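1-deoxy-D-xylulose 5-phosphate reductoisomerase (Moraxella catarrhalis, PDB 4ZQG) catalyses the NAD(P)H- and metal-dependent rearrangement and reduction of 1-deoxy-D-xylulose 5-phosphate to 2-C-methyl-D-erythritol 4-phosphate, a step of the MEP pathway of isoprenoid biosynthesis. Local coordinates at residues L185-S190 / H248-V253; C163-I168 / V264-G269; A174-S179 / L242-E247. One frame throughout, in Å; residues are numbered along the deposited sequence. Where two conformers were deposited one is given.

Contact 1: residues L185-S190 / H248-V253; sequences LWLTAS and HQIQVV. With FOM (3-[formyl(hydroxy)amino]propylphosphonic acid), chain E.
Trp186 and Gln251 face each other on neighbouring parallel strands, and the aliphatic root of the glutamine lies over the indole. Gln251 CB sits 4.0 Å from the centroid of the six-membered ring of Trp186, 14° off the ring normal, a CH-pi contact. On the same face Thr188 and Val253 lie side by side, Thr188 CG2 being 3.9 Å from Val253 CG1. On the other face the two segments meet through aliphatic groups: Leu187 CD1 meets Ile250 CG2 at 3.7 Å, and Ala189 CB and Val252 CG1 extend this row.

Between the two faces the backbones bond in the regular parallel pattern: Leu185 and Leu187 each bond twice, with N and O, to residues either side of their partners, and Ala189 adds one bond. Leu185 N donates to Gln249 O, and Leu185 O accepts from Gln251 N. Leu187 N donates to Gln251 O at 2.8 Å, and Leu187 O accepts from Val253 N. The final bond, Ala189 N to Val253 O, is more bent, with 133° at the hydrogen. Just past it the strand opens into the fosmidomycin site, where Ser190 N bonds OP1 of the phosphonate at 2.8 Å and Ser190 OG bonds OP3 at 2.6 Å. His213 and Gly192 also bond Ser190 OG, while Ser226, Asn231 and Lys232 bond the inhibitor.

Strand 182-189 is flanked by 250-254 and, antiparallel, by 260-266, whose Glu265 takes the Trp186 N-H and whose Val260 carbonyl pairs with Thr188 OG1. Helices 155-162 and 230-243 pack on the Leu185, Leu187 and Ile250 face; Leu303 of the second subunit packs on Trp186.

Contact 2: residues C163-I168 / V264-G269; sequences CLPAAI and VEYVDG
The phenol of Tyr266 reaches across to the carbonyl of Cys163, donating from OH to Cys163 O at 2.7 Å. The bond lies in the carbonyl plane, with 146° at the oxygen, and the carbonyl in turn lies at the ring edge, near the ring plane. Cys163 is where the backbone leaves helical geometry, so the tyrosine supplies a donor to a carbonyl at a helix end. Pro165 comes from the opposite direction to the ring, its CD 3.5 Å from Tyr266 OH, and itself occupies the N-cap position of the next helix.

Next along the contact, Val264 packs its two methyl groups against Cys163 and Leu164. With CG1 anti to the backbone N (chi1 176°), CG2 is left to meet Cys163 CB at 3.9 Å, while CG1 approaches Leu164 CD2 at 4.2 Å.

Arg293 of the second subunit makes a cation-pi contact with the Tyr266 ring and a salt bridge with Asp268, which belongs to the type I turn after the strand. The contact thus joins the link between helices 155-162 and 166-170 to the end of strand 260-266, with strands 182-189 and 271-275 beside it.

Contact 3: residues A174-S179 / L242-E247; sequences AIHHTS and LFDLKE
His176 and Asp244 meet with their flat groups nearly perpendicular, the imidazole and carboxylate planes standing 83° apart. The imidazole points its NE2 edge at the acid, and NE2 donates to Asp244 OD1 at 2.8 Å. OD1 lies almost exactly in the ring plane, yet the ring nitrogen approaches it from above the carboxylate plane, 49° out of it. Asp244 has positive phi, just beyond the helical residues, and its CG is anti to the backbone N (chi1 -162°), a setting that extends the acid toward the histidine.

Ile175 covers one face of the imidazole. Its CG2 sits over the centre of the His176 ring, 3.8 Å above the plane, and the same methyl rests against Phe243 O at 3.5 Å. Ile175 and Leu245 cross at about a right angle, and Leu245 CD2 touches both Ile175 CG2 and CD1 at 4.0 Å. The inner side of the contact is therefore mostly hydrocarbon, with the Phe243 carbonyl at its edge, and is closed further by Ile182 against Ile175 and by Leu185 against Leu245.

A polar bond on the outer side thus covers an apolar seam that holds the loop before strand 182-189 to the end of helix 230-243. The carboxylate would tend to stabilise a protonated imidazole and probably raise its pKa.

How the contacts relate
Along the chain the segments run 163-168, 174-179, 185-190, 242-247, 248-253 and 264-269, so contact 2 encloses both others, while the segments of contacts 1 and 3 alternate. Contacts 2 and 3 have centres about 10 Å apart, and each lies about 15 Å from contact 1. Contacts 1 and 2 share the mixed four-stranded sheet through strands 182-189 and 260-266; contact 3 ties the approach to strand 182-189 to the end of helix 230-243. Leu185, Phe243, Leu245, Leu164 and Val264 join the three in one apolar core. This core backs a sheet whose one end reaches fosmidomycin, and all three contacts have residues that meet the second subunit.

Contact 1: residues L185-S190 / H248-V253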
loop_
_atom_site.group_PDB
_atom_site.type_symbol
_atom_site.label_atom_id
_atom_site.label_comp_id
_atom_site.label_asym_id
_atom_site.label_seq_id
_atom_site.Cartn_x
_atom_site.Cartn_y
_atom_site.Cartn_z
ATOM N N LEU A 185 -3.643 -12.653 -1.550
ATOM C CA LEU A 185 -4.068 -11.423 -2.258
ATOM C C LEU A 185 -5.522 -11.189 -1.955
ATOM O O LEU A 185 -6.279 -12.135 -1.877
ATOM C CB LEU A 185 -3.864 -11.561 -3.756
ATOM C CG LEU A 185 -2.475 -11.989 -4.223
ATOM C CD1 LEU A 185 -2.405 -12.014 -5.732
ATOM C CD2 LEU A 185 -1.399 -11.061 -3.691
ATOM N N TRP A 186 -5.909 -9.944 -1.733
ATOM C CA TRP A 186 -7.300 -9.624 -1.452
ATOM C C TRP A 186 -7.835 -8.759 -2.600
ATOM O O TRP A 186 -7.277 -7.677 -2.866
ATOM C CB TRP A 186 -7.399 -8.858 -0.154
ATOM C CG TRP A 186 -7.190 -9.710 0.996
ATOM C CD1 TRP A 186 -5.991 -10.081 1.545
ATOM C CD2 TRP A 186 -8.197 -10.376 1.759
ATOM N NE1 TRP A 186 -6.206 -10.918 2.585
ATOM C CE2 TRP A 186 -7.548 -11.090 2.761
ATOM C CE3 TRP A 186 -9.592 -10.403 1.711
ATOM C CZ2 TRP A 186 -8.224 -11.841 3.685
ATOM C CZ3 TRP A 186 -10.268 -11.149 2.663
ATOM C CH2 TRP A 186 -9.582 -11.852 3.628
ATOM N N LEU A 187 -8.859 -9.245 -3.300
ATOM C CA LEU A 187 -9.536 -8.467 -4.353
ATOM C C LEU A 187 -10.715 -7.748 -3.758
ATOM O O LEU A 187 -11.580 -8.378 -3.184
ATOM C CB LEU A 187 -10.031 -9.364 -5.497
ATOM C CG LEU A 187 -8.973 -9.962 -6.400
ATOM C CD1 LEU A 187 -9.546 -11.097 -7.197
ATOM C CD2 LEU A 187 -8.420 -8.911 -7.296
ATOM N N THR A 188 -10.747 -6.432 -3.891
ATOM C CA THR A 188 -11.913 -5.631 -3.477
ATOM C C THR A 188 -13.013 -5.692 -4.573
ATOM O O THR A 188 -12.716 -5.762 -5.737
ATOM C CB THR A 188 -11.469 -4.174 -3.205
ATOM O OG1 THR A 188 -10.416 -3.817 -4.136
ATOM C CG2 THR A 188 -10.902 -4.070 -1.830
ATOM N N ALA A 189 -14.270 -5.649 -4.169
ATOM C CA ALA A 189 -15.389 -5.704 -5.062
ATOM C C ALA A 189 -16.426 -4.696 -4.604
ATOM O O ALA A 189 -16.779 -4.675 -3.398
ATOM C CB ALA A 189 -16.006 -7.078 -4.995
ATOM N N SER A 190 -16.940 -3.879 -5.539
ATOM C CA SER A 190 -17.924 -2.859 -5.155
ATOM C C SER A 190 -19.208 -3.485 -4.672
ATOM O O SER A 190 -19.987 -2.849 -3.968
ATOM C CB SER A 190 -18.278 -1.948 -6.289
ATOM O OG SER A 190 -19.182 -2.612 -7.139
ATOM N N HIS A 248 -7.026 -20.497 -3.902
ATOM C CA HIS A 248 -7.101 -20.506 -2.425
ATOM C C HIS A 248 -6.317 -19.324 -1.852
ATOM O O HIS A 248 -6.753 -18.706 -0.898
ATOM C CB HIS A 248 -6.651 -21.853 -1.813
ATOM C CG HIS A 248 -5.232 -22.188 -2.080
ATOM N ND1 HIS A 248 -4.221 -21.872 -1.209
ATOM C CD2 HIS A 248 -4.639 -22.753 -3.151
ATOM C CE1 HIS A 248 -3.061 -22.236 -1.721
ATOM N NE2 HIS A 248 -3.288 -22.774 -2.903
ATOM N N GLN A 249 -5.207 -18.977 -2.493
ATOM C CA GLN A 249 -4.436 -17.788 -2.153
ATOM C C GLN A 249 -5.029 -16.400 -2.497
ATOM O O GLN A 249 -4.398 -15.374 -2.195
ATOM C CB GLN A 249 -3.055 -17.920 -2.775
ATOM C CG GLN A 249 -2.155 -18.808 -1.939
ATOM C CD GLN A 249 -0.900 -19.190 -2.682
ATOM O OE1 GLN A 249 -0.979 -19.767 -3.810
ATOM N NE2 GLN A 249 0.272 -18.890 -2.080
ATOM N N ILE A 250 -6.201 -16.337 -3.128
ATOM C CA ILE A 250 -6.785 -15.060 -3.485
ATOM C C ILE A 250 -8.185 -14.990 -2.964
ATOM O O ILE A 250 -9.011 -15.753 -3.371
ATOM C CB ILE A 250 -6.835 -14.902 -5.004
ATOM C CG1 ILE A 250 -5.427 -14.955 -5.589
ATOM C CG2 ILE A 250 -7.489 -13.588 -5.382
ATOM C CD1 ILE A 250 -5.432 -15.069 -7.081
ATOM N N GLN A 251 -8.453 -14.055 -2.070
ATOM C CA GLN A 251 -9.763 -13.942 -1.446
ATOM C C GLN A 251 -10.416 -12.640 -1.860
ATOM O O GLN A 251 -9.757 -11.771 -2.405
ATOM C CB GLN A 251 -9.634 -14.038 0.074
ATOM C CG GLN A 251 -9.070 -15.385 0.529
ATOM C CD GLN A 251 -9.782 -16.589 -0.070
ATOM O OE1 GLN A 251 -10.986 -16.757 0.109
ATOM N NE2 GLN A 251 -9.030 -17.442 -0.765
ATOM N N VAL A 252 -11.711 -12.518 -1.592
ATOM C CA VAL A 252 -12.485 -11.397 -2.059
ATOM C C VAL A 252 -13.201 -10.786 -0.916
ATOM O O VAL A 252 -13.833 -11.499 -0.129
ATOM C CB VAL A 252 -13.546 -11.875 -3.073
ATOM C CG1 VAL A 252 -14.608 -10.802 -3.352
ATOM C CG2 VAL A 252 -12.864 -12.344 -4.337
ATOM N N VAL A 253 -13.108 -9.462 -0.842
ATOM C CA VAL A 253 -13.830 -8.667 0.131
ATOM C C VAL A 253 -14.726 -7.645 -0.597
ATOM O O VAL A 253 -14.289 -6.977 -1.525
ATOM C CB VAL A 253 -12.845 -7.977 1.138
ATOM C CG1 VAL A 253 -11.849 -7.053 0.450
ATOM C CG2 VAL A 253 -13.597 -7.220 2.217
HETATM O O2 FOM E . -13.268 -3.876 -12.835
HETATM N N1 FOM E . -13.306 -2.553 -12.447
HETATM C C1 FOM E . -12.246 -1.863 -12.332
HETATM O O1 FOM E . -11.151 -2.358 -12.542
HETATM C C2 FOM E . -14.637 -2.052 -12.121
HETATM C C3 FOM E . -14.964 -2.973 -10.944
HETATM C C4 FOM E . -16.396 -2.845 -10.506
HETATM P PA1 FOM E . -16.594 -4.090 -9.250
HETATM O OP1 FOM E . -15.657 -3.666 -8.032
HETATM O OP2 FOM E . -16.007 -5.349 -9.709
HETATM O OP3 FOM E . -18.125 -4.327 -8.754
#

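Contact 2: residues C163-I168 / V264-G269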
loop_
_atom_site.group_PDB
_atom_site.type_symbol
_atom_site.label_atom_id
_atom_site.label_comp_id
_atom_site.label_asym_id
_atom_site.label_seq_id
_atom_site.Cartn_x
_atom_site.Cartn_y
_atom_site.Cartn_z
ATOM N N CYS A 163 1.537 -2.992 -5.099
ATOM C CA CYS A 163 1.786 -3.403 -3.750
ATOM C C CYS A 163 2.721 -4.645 -3.587
ATOM O O CYS A 163 2.800 -5.229 -2.501
ATOM C CB CYS A 163 0.442 -3.640 -3.086
ATOM S SG CYS A 163 -0.395 -2.063 -2.742
ATOM N N LEU A 164 3.460 -5.003 -4.643
ATOM C CA LEU A 164 4.299 -6.196 -4.671
ATOM C C LEU A 164 5.761 -5.784 -4.785
ATOM O O LEU A 164 6.082 -4.735 -5.324
ATOM C CB LEU A 164 3.876 -7.113 -5.826
ATOM C CG LEU A 164 2.672 -8.029 -5.577
ATOM C CD1 LEU A 164 2.231 -8.803 -6.799
ATOM C CD2 LEU A 164 3.006 -9.064 -4.497
ATOM N N PRO A 165 6.677 -6.583 -4.242
ATOM C CA PRO A 165 8.044 -6.090 -4.314
ATOM C C PRO A 165 8.515 -6.092 -5.762
ATOM O O PRO A 165 7.918 -6.773 -6.589
ATOM C CB PRO A 165 8.840 -7.091 -3.469
ATOM C CG PRO A 165 7.867 -7.936 -2.762
ATOM C CD PRO A 165 6.539 -7.796 -3.406
ATOM N N ALA A 166 9.592 -5.375 -6.051
ATOM C CA ALA A 166 10.072 -5.224 -7.432
ATOM C C ALA A 166 10.332 -6.542 -8.146
ATOM O O ALA A 166 9.793 -6.797 -9.240
ATOM C CB ALA A 166 11.338 -4.408 -7.450
ATOM N N ALA A 167 11.151 -7.381 -7.524
ATOM C CA ALA A 167 11.474 -8.700 -8.050
ATOM C C ALA A 167 10.260 -9.516 -8.524
ATOM O O ALA A 167 10.358 -10.257 -9.530
ATOM C CB ALA A 167 12.256 -9.461 -7.015
ATOM N N ILE A 168 9.116 -9.363 -7.845
ATOM C CA ILE A 168 7.875 -10.089 -8.225
ATOM C C ILE A 168 7.088 -9.393 -9.348
ATOM O O ILE A 168 6.301 -10.025 -10.062
ATOM C CB ILE A 168 6.992 -10.335 -6.976
ATOM C CG1 ILE A 168 7.828 -11.044 -5.910
ATOM C CG2 ILE A 168 5.733 -11.122 -7.330
ATOM C CD1 ILE A 168 7.053 -11.604 -4.744
ATOM N N VAL A 264 -2.491 -6.660 -0.644
ATOM C CA VAL A 264 -1.594 -7.756 -0.520
ATOM C C VAL A 264 -1.231 -7.931 0.938
ATOM O O VAL A 264 -0.636 -7.058 1.544
ATOM C CB VAL A 264 -0.332 -7.497 -1.303
ATOM C CG1 VAL A 264 0.649 -8.611 -1.077
ATOM C CG2 VAL A 264 -0.682 -7.399 -2.779
ATOM N N GLU A 265 -1.607 -9.085 1.483
ATOM C CA GLU A 265 -1.312 -9.476 2.850
ATOM C C GLU A 265 0.002 -10.208 2.958
ATOM O O GLU A 265 0.189 -11.192 2.285
ATOM C CB GLU A 265 -2.406 -10.401 3.340
ATOM C CG GLU A 265 -2.140 -10.959 4.716
ATOM C CD GLU A 265 -3.309 -11.684 5.300
ATOM O OE1 GLU A 265 -4.287 -12.018 4.571
ATOM O OE2 GLU A 265 -3.207 -11.951 6.518
ATOM N N TYR A 266 0.887 -9.704 3.821
ATOM C CA TYR A 266 2.188 -10.296 4.137
ATOM C C TYR A 266 2.203 -11.062 5.486
ATOM O O TYR A 266 1.325 -10.908 6.334
ATOM C CB TYR A 266 3.258 -9.205 4.158
ATOM C CG TYR A 266 3.524 -8.580 2.797
ATOM C CD1 TYR A 266 4.618 -8.975 2.035
ATOM C CD2 TYR A 266 2.693 -7.604 2.280
ATOM C CE1 TYR A 266 4.880 -8.416 0.820
ATOM C CE2 TYR A 266 2.938 -7.045 1.052
ATOM C CZ TYR A 266 4.025 -7.453 0.309
ATOM O OH TYR A 266 4.277 -6.903 -0.946
ATOM N N VAL A 267 3.236 -11.880 5.671
ATOM C CA VAL A 267 3.306 -12.802 6.796
ATOM C C VAL A 267 3.496 -12.147 8.140
ATOM O O VAL A 267 3.097 -12.726 9.138
ATOM C CB VAL A 267 4.394 -13.882 6.609
ATOM C CG1 VAL A 267 3.965 -14.840 5.504
ATOM C CG2 VAL A 267 5.735 -13.258 6.273
ATOM N N ASP A 268 4.112 -10.964 8.158
ATOM C CA ASP A 268 4.285 -10.177 9.368
ATOM C C ASP A 268 3.065 -9.401 9.801
ATOM O O ASP A 268 3.104 -8.709 10.827
ATOM C CB ASP A 268 5.474 -9.203 9.248
ATOM C CG ASP A 268 5.380 -8.264 8.014
ATOM O OD1 ASP A 268 4.273 -7.873 7.603
ATOM O OD2 ASP A 268 6.450 -7.907 7.491
ATOM N N GLY A 269 1.999 -9.479 9.039
ATOM C CA GLY A 269 0.760 -8.802 9.376
ATOM C C GLY A 269 0.454 -7.570 8.546
ATOM O O GLY A 269 -0.604 -7.009 8.696
#

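Contact 3: residues A174-S179 / L242-E247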
loop_
_atom_site.group_PDB
_atom_site.type_symbol
_atom_site.label_atom_id
_atom_site.label_comp_id
_atom_site.label_asym_id
_atom_site.label_seq_id
_atom_site.Cartn_x
_atom_site.Cartn_y
_atom_site.Cartn_z
ATOM N N ALA A 174 8.916 -15.546 -8.698
ATOM C CA ALA A 174 9.598 -15.131 -7.483
ATOM C C ALA A 174 8.679 -15.084 -6.266
ATOM O O ALA A 174 9.166 -15.164 -5.132
ATOM C CB ALA A 174 10.247 -13.770 -7.672
ATOM N N ILE A 175 7.371 -14.956 -6.477
ATOM C CA ILE A 175 6.398 -14.955 -5.382
ATOM C C ILE A 175 6.311 -16.251 -4.587
ATOM O O ILE A 175 5.621 -16.306 -3.570
ATOM C CB ILE A 175 4.988 -14.662 -5.907
ATOM C CG1 ILE A 175 4.095 -14.130 -4.804
ATOM C CG2 ILE A 175 4.356 -15.903 -6.533
ATOM C CD1 ILE A 175 2.792 -13.556 -5.277
ATOM N N HIS A 176 6.942 -17.323 -5.041
ATOM C CA HIS A 176 6.896 -18.568 -4.263
ATOM C C HIS A 176 8.093 -18.688 -3.361
ATOM O O HIS A 176 8.139 -19.586 -2.568
ATOM C CB HIS A 176 6.794 -19.792 -5.168
ATOM C CG HIS A 176 5.615 -19.746 -6.090
ATOM N ND1 HIS A 176 4.337 -20.026 -5.662
ATOM C CD2 HIS A 176 5.517 -19.448 -7.409
ATOM C CE1 HIS A 176 3.502 -19.920 -6.679
ATOM N NE2 HIS A 176 4.194 -19.569 -7.750
ATOM N N HIS A 177 9.052 -17.795 -3.500
ATOM C CA HIS A 177 10.186 -17.721 -2.600
ATOM C C HIS A 177 9.629 -17.088 -1.308
ATOM O O HIS A 177 9.062 -15.993 -1.336
ATOM C CB HIS A 177 11.283 -16.877 -3.239
ATOM C CG HIS A 177 12.633 -17.031 -2.621
ATOM N ND1 HIS A 177 12.845 -17.527 -1.342
ATOM C CD2 HIS A 177 13.858 -16.702 -3.098
ATOM C CE1 HIS A 177 14.140 -17.519 -1.072
ATOM N NE2 HIS A 177 14.775 -17.011 -2.115
ATOM N N THR A 178 9.725 -17.811 -0.192
ATOM C CA THR A 178 8.975 -17.462 1.011
ATOM C C THR A 178 9.581 -16.264 1.747
ATOM O O THR A 178 8.913 -15.665 2.580
ATOM C CB THR A 178 8.808 -18.680 1.966
ATOM O OG1 THR A 178 10.071 -19.077 2.472
ATOM C CG2 THR A 178 8.178 -19.891 1.257
ATOM N N SER A 179 10.837 -15.931 1.450
ATOM C CA SER A 179 11.464 -14.658 1.824
ATOM C C SER A 179 10.616 -13.424 1.631
ATOM O O SER A 179 10.662 -12.524 2.462
ATOM C CB SER A 179 12.691 -14.424 0.967
ATOM O OG SER A 179 13.771 -15.074 1.552
ATOM N N LEU A 242 -1.748 -13.916 -13.500
ATOM C CA LEU A 242 -0.830 -12.789 -13.487
ATOM C C LEU A 242 0.224 -12.968 -12.428
ATOM O O LEU A 242 1.404 -12.678 -12.638
ATOM C CB LEU A 242 -1.574 -11.486 -13.222
ATOM C CG LEU A 242 -2.180 -10.728 -14.407
ATOM C CD1 LEU A 242 -2.912 -9.522 -13.847
ATOM C CD2 LEU A 242 -1.093 -10.351 -15.385
ATOM N N PHE A 243 -0.222 -13.420 -11.263
ATOM C CA PHE A 243 0.641 -13.457 -10.107
ATOM C C PHE A 243 1.085 -14.871 -9.741
ATOM O O PHE A 243 1.748 -15.075 -8.741
ATOM C CB PHE A 243 -0.086 -12.792 -8.968
ATOM C CG PHE A 243 -0.523 -11.412 -9.294
ATOM C CD1 PHE A 243 -1.853 -11.065 -9.268
ATOM C CD2 PHE A 243 0.409 -10.464 -9.633
ATOM C CE1 PHE A 243 -2.250 -9.785 -9.580
ATOM C CE2 PHE A 243 0.023 -9.189 -9.900
ATOM C CZ PHE A 243 -1.315 -8.859 -9.894
ATOM N N ASP A 244 0.754 -15.814 -10.610
ATOM C CA ASP A 244 1.243 -17.164 -10.553
ATOM C C ASP A 244 0.873 -17.898 -9.259
ATOM O O ASP A 244 1.705 -18.585 -8.686
ATOM C CB ASP A 244 2.736 -17.190 -10.778
ATOM C CG ASP A 244 3.206 -18.535 -11.146
ATOM O OD1 ASP A 244 4.169 -19.021 -10.518
ATOM O OD2 ASP A 244 2.551 -19.168 -12.006
ATOM N N LEU A 245 -0.398 -17.768 -8.865
ATOM C CA LEU A 245 -0.955 -18.382 -7.678
ATOM C C LEU A 245 -2.176 -19.229 -8.020
ATOM O O LEU A 245 -2.660 -19.197 -9.161
ATOM C CB LEU A 245 -1.408 -17.278 -6.741
ATOM C CG LEU A 245 -0.345 -16.304 -6.251
ATOM C CD1 LEU A 245 -1.011 -15.226 -5.430
ATOM C CD2 LEU A 245 0.714 -16.997 -5.392
ATOM N N LYS A 246 -2.713 -19.939 -7.028
ATOM C CA LYS A 246 -3.968 -20.689 -7.156
ATOM C C LYS A 246 -5.051 -19.980 -6.389
ATOM O O LYS A 246 -4.769 -19.119 -5.605
ATOM C CB LYS A 246 -3.830 -22.110 -6.628
ATOM C CG LYS A 246 -2.648 -22.869 -7.183
ATOM C CD LYS A 246 -2.905 -23.300 -8.593
ATOM C CE LYS A 246 -1.730 -24.082 -9.121
ATOM N NZ LYS A 246 -2.128 -24.546 -10.471
ATOM N N GLU A 247 -6.302 -20.315 -6.638
ATOM C CA GLU A 247 -7.403 -19.517 -6.114
ATOM C C GLU A 247 -7.482 -19.464 -4.593
ATOM O O GLU A 247 -7.988 -18.501 -4.058
ATOM C CB GLU A 247 -8.766 -19.945 -6.690
ATOM C CG GLU A 247 -9.149 -21.412 -6.516
ATOM C CD GLU A 247 -9.381 -21.826 -5.060
ATOM O OE1 GLU A 247 -9.975 -21.020 -4.324
ATOM O OE2 GLU A 247 -8.999 -22.963 -4.661
#